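Local structure of chitinase (Paenibacillus sp. FPU-7, 5GZT) at residues 36-44 with 61-72. The protein probably cleaves chitin and chitodextrins by random endo-hydrolysis of their beta-1,4-linked N-acetylglucosamine chains. Residues are numbered along the deposited sequence; the frame is centred on the assembly and turned at random.
Sequences IAGSVKLEE and LPANAKVTLSGS. With NA (sodium ion), chain C; FMT (formic acid), chain K.
The carboxylate of Glu44 and the backbone of Gly71-Ser72 meet at a corner of a parallel beta-helix, where strands 40-44 and 67-70 are neighbours in successive coils. Ser72 N reaches Glu44 OE1 from above the carboxylate plane, 55° out of it, at 2.9 Å, while OE2 binds a sodium ion at 2.5 Å. Ser72 O holds the same ion, and the carbonyl oxygens of Thr50 and Phe52 complete the site. The axes of the two short strands run parallel and approach to 4.7 Å, and their backbone ladder includes Val40 N to Lys66 O and Thr68 N to Val40 O; before it, Lys66 N donates to Ser39 OG (3.1 Å). On the inner face Val67 CG1 touches both Val40 CG1 and Ile36 CD1, the latter at 3.8 Å, and Leu42 packs on Leu69. The opposite face, with Lys41, Thr68 and Ser70, is polar. Lys41 extends with CG opposite the backbone N (chi1 172°), carrying its methylenes past Thr68 OG1, and a bend at chi4 brings NZ to a formic acid molecule, probably from the crystallisation liquor, which Asn89 also binds. Replacing Lys41 with an alanine would probably leave the formic acid without its charged donor and open a gap beside Thr68. Glu43, in a long salt bridge with Lys41, has its stronger partner in Arg22. The formic acid spans the two rungs: its O1 accepts from Lys41 NZ at 2.6 Å, its O2 from Ser70 OG at 2.8 Å.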
loop_
_atom_site.group_PDB
_atom_site.type_symbol
_atom_site.label_atom_id
_atom_site.label_comp_id
_atom_site.label_asym_id
_atom_site.label_seq_id
_atom_site.Cartn_x
_atom_site.Cartn_y
_atom_site.Cartn_z
ATOM N N ILE B 36 -34.725 46.344 40.786
ATOM C CA ILE B 36 -35.389 47.547 40.316
ATOM C C ILE B 36 -36.870 47.533 40.613
ATOM O O ILE B 36 -37.649 46.717 40.058
ATOM C CB ILE B 36 -35.116 47.816 38.803
ATOM C CG1 ILE B 36 -33.601 47.896 38.583
ATOM C CG2 ILE B 36 -35.818 49.075 38.366
ATOM C CD1 ILE B 36 -33.165 48.273 37.190
ATOM N N ALA B 37 -37.256 48.482 41.477
ATOM C CA ALA B 37 -38.648 48.769 41.800
ATOM C C ALA B 37 -38.930 50.240 41.534
ATOM O O ALA B 37 -39.900 50.797 42.061
ATOM C CB ALA B 37 -38.939 48.430 43.266
ATOM N N GLY B 38 -38.075 50.878 40.742
ATOM C CA GLY B 38 -38.393 52.196 40.253
ATOM C C GLY B 38 -37.574 52.606 39.056
ATOM O O GLY B 38 -36.895 51.795 38.442
ATOM N N SER B 39 -37.670 53.894 38.750
ATOM C CA SER B 39 -37.052 54.499 37.614
ATOM C C SER B 39 -35.586 54.727 37.887
ATOM O O SER B 39 -35.187 55.178 38.985
ATOM C CB SER B 39 -37.771 55.781 37.256
ATOM O OG SER B 39 -39.106 55.451 36.912
ATOM N N VAL B 40 -34.781 54.366 36.894
ATOM C CA VAL B 40 -33.344 54.239 37.067
ATOM C C VAL B 40 -32.561 54.209 35.724
ATOM O O VAL B 40 -33.098 53.828 34.688
ATOM C CB VAL B 40 -33.013 52.984 37.896
ATOM C CG1 VAL B 40 -33.232 51.696 37.061
ATOM C CG2 VAL B 40 -31.592 53.033 38.445
ATOM N N LYS B 41 -31.286 54.587 35.771
ATOM C CA LYS B 41 -30.381 54.375 34.660
ATOM C C LYS B 41 -29.046 53.897 35.189
ATOM O O LYS B 41 -28.380 54.626 35.911
ATOM C CB LYS B 41 -30.277 55.653 33.825
ATOM C CG LYS B 41 -29.227 55.655 32.717
ATOM C CD LYS B 41 -29.572 56.767 31.725
ATOM C CE LYS B 41 -28.430 57.155 30.822
ATOM N NZ LYS B 41 -27.657 56.011 30.287
ATOM N N LEU B 42 -28.668 52.654 34.879
ATOM C CA LEU B 42 -27.362 52.134 35.259
ATOM C C LEU B 42 -26.467 52.477 34.118
ATOM O O LEU B 42 -26.852 52.337 32.923
ATOM C CB LEU B 42 -27.355 50.622 35.493
ATOM C CG LEU B 42 -28.429 50.103 36.465
ATOM C CD1 LEU B 42 -28.177 48.653 36.876
ATOM C CD2 LEU B 42 -28.601 50.950 37.722
ATOM N N GLU B 43 -25.285 52.966 34.495
ATOM C CA GLU B 43 -24.239 53.333 33.564
ATOM C C GLU B 43 -22.872 52.888 34.068
ATOM O O GLU B 43 -22.561 53.018 35.244
ATOM C CB GLU B 43 -24.293 54.838 33.437
ATOM C CG GLU B 43 -23.452 55.433 32.342
ATOM C CD GLU B 43 -24.055 56.742 31.824
ATOM O OE1 GLU B 43 -24.770 57.459 32.597
ATOM O OE2 GLU B 43 -23.783 57.021 30.622
ATOM N N GLU B 44 -22.060 52.359 33.171
ATOM C CA GLU B 44 -20.734 51.969 33.496
ATOM C C GLU B 44 -19.809 52.838 32.646
ATOM O O GLU B 44 -19.753 52.672 31.414
ATOM C CB GLU B 44 -20.492 50.490 33.191
ATOM C CG GLU B 44 -21.271 49.491 34.081
ATOM C CD GLU B 44 -20.792 48.039 33.859
ATOM O OE1 GLU B 44 -20.391 47.687 32.702
ATOM O OE2 GLU B 44 -20.769 47.247 34.846
ATOM N N LEU B 61 -42.015 47.304 40.508
ATOM C CA LEU B 61 -41.849 48.307 39.446
ATOM C C LEU B 61 -43.161 48.994 39.077
ATOM O O LEU B 61 -44.093 48.332 38.678
ATOM C CB LEU B 61 -41.267 47.691 38.162
ATOM C CG LEU B 61 -40.750 48.738 37.172
ATOM C CD1 LEU B 61 -39.459 49.322 37.694
ATOM C CD2 LEU B 61 -40.466 48.129 35.806
ATOM N N PRO B 62 -43.232 50.340 39.199
ATOM C CA PRO B 62 -44.519 50.988 38.901
ATOM C C PRO B 62 -44.797 51.089 37.413
ATOM O O PRO B 62 -43.858 51.016 36.598
ATOM C CB PRO B 62 -44.386 52.405 39.523
ATOM C CG PRO B 62 -43.216 52.349 40.425
ATOM C CD PRO B 62 -42.340 51.195 40.014
ATOM N N ALA B 63 -46.068 51.288 37.083
ATOM C CA ALA B 63 -46.472 51.530 35.729
ATOM C C ALA B 63 -45.660 52.725 35.146
ATOM O O ALA B 63 -45.241 53.620 35.896
ATOM C CB ALA B 63 -47.964 51.813 35.688
ATOM N N ASN B 64 -45.383 52.657 33.833
ATOM C CA ASN B 64 -44.555 53.621 33.070
ATOM C C ASN B 64 -43.231 54.016 33.715
ATOM O O ASN B 64 -42.731 55.097 33.446
ATOM C CB ASN B 64 -45.373 54.896 32.763
ATOM C CG ASN B 64 -46.622 54.620 31.935
ATOM O OD1 ASN B 64 -46.558 54.106 30.817
ATOM N ND2 ASN B 64 -47.766 55.013 32.467
ATOM N N ALA B 65 -42.651 53.172 34.570
ATOM C CA ALA B 65 -41.327 53.466 35.118
ATOM C C ALA B 65 -40.266 53.458 33.959
ATOM O O ALA B 65 -40.405 52.685 33.024
ATOM C CB ALA B 65 -40.938 52.445 36.177
ATOM N N LYS B 66 -39.230 54.309 34.030
ATOM C CA LYS B 66 -38.207 54.372 33.019
ATOM C C LYS B 66 -37.001 53.625 33.515
ATOM O O LYS B 66 -36.408 53.987 34.545
ATOM C CB LYS B 66 -37.829 55.803 32.674
ATOM C CG LYS B 66 -38.387 56.245 31.328
ATOM C CD LYS B 66 -37.979 57.671 30.973
ATOM C CE LYS B 66 -36.497 57.806 30.630
ATOM N NZ LYS B 66 -36.072 56.926 29.500
ATOM N N VAL B 67 -36.595 52.606 32.765
ATOM C CA VAL B 67 -35.506 51.760 33.234
ATOM C C VAL B 67 -34.545 51.650 32.096
ATOM O O VAL B 67 -34.909 51.131 31.034
ATOM C CB VAL B 67 -36.036 50.346 33.644
ATOM C CG1 VAL B 67 -34.870 49.432 34.027
ATOM C CG2 VAL B 67 -37.048 50.479 34.800
ATOM N N THR B 68 -33.329 52.138 32.278
ATOM C CA THR B 68 -32.351 51.984 31.207
ATOM C C THR B 68 -30.989 51.568 31.658
ATOM O O THR B 68 -30.560 51.943 32.714
ATOM C CB THR B 68 -32.387 53.117 30.119
ATOM O OG1 THR B 68 -31.089 53.512 29.668
ATOM C CG2 THR B 68 -33.190 54.233 30.463
ATOM N N LEU B 69 -30.326 50.776 30.807
ATOM C CA LEU B 69 -29.069 50.100 31.099
ATOM C C LEU B 69 -28.043 50.456 30.045
ATOM O O LEU B 69 -28.331 50.408 28.823
ATOM C CB LEU B 69 -29.253 48.544 31.084
ATOM C CG LEU B 69 -29.754 47.825 32.363
ATOM C CD1 LEU B 69 -30.815 48.575 33.132
ATOM C CD2 LEU B 69 -30.223 46.383 32.087
ATOM N N SER B 70 -26.837 50.745 30.534
ATOM C CA SER B 70 -25.629 50.923 29.716
ATOM C C SER B 70 -24.522 50.293 30.455
ATOM O O SER B 70 -24.284 50.670 31.579
ATOM C CB SER B 70 -25.284 52.413 29.486
ATOM O OG SER B 70 -26.392 53.017 28.840
ATOM N N GLY B 71 -23.820 49.379 29.802
ATOM C CA GLY B 71 -22.813 48.591 30.459
ATOM C C GLY B 71 -22.836 47.140 30.019
ATOM O O GLY B 71 -23.563 46.771 29.082
ATOM N N SER B 72 -22.016 46.344 30.711
ATOM C CA SER B 72 -21.817 44.890 30.437
ATOM C C SER B 72 -22.487 44.126 31.552
ATOM O O SER B 72 -22.049 44.251 32.688
ATOM C CB SER B 72 -20.346 44.510 30.400
ATOM O OG SER B 72 -20.175 43.215 29.853
HETATM NA NA NA C . -20.435 44.862 34.374
HETATM C C FMT K . -26.237 56.299 27.169
HETATM O O1 FMT K . -27.317 56.436 27.769
HETATM O O2 FMT K . -25.537 55.141 27.165
#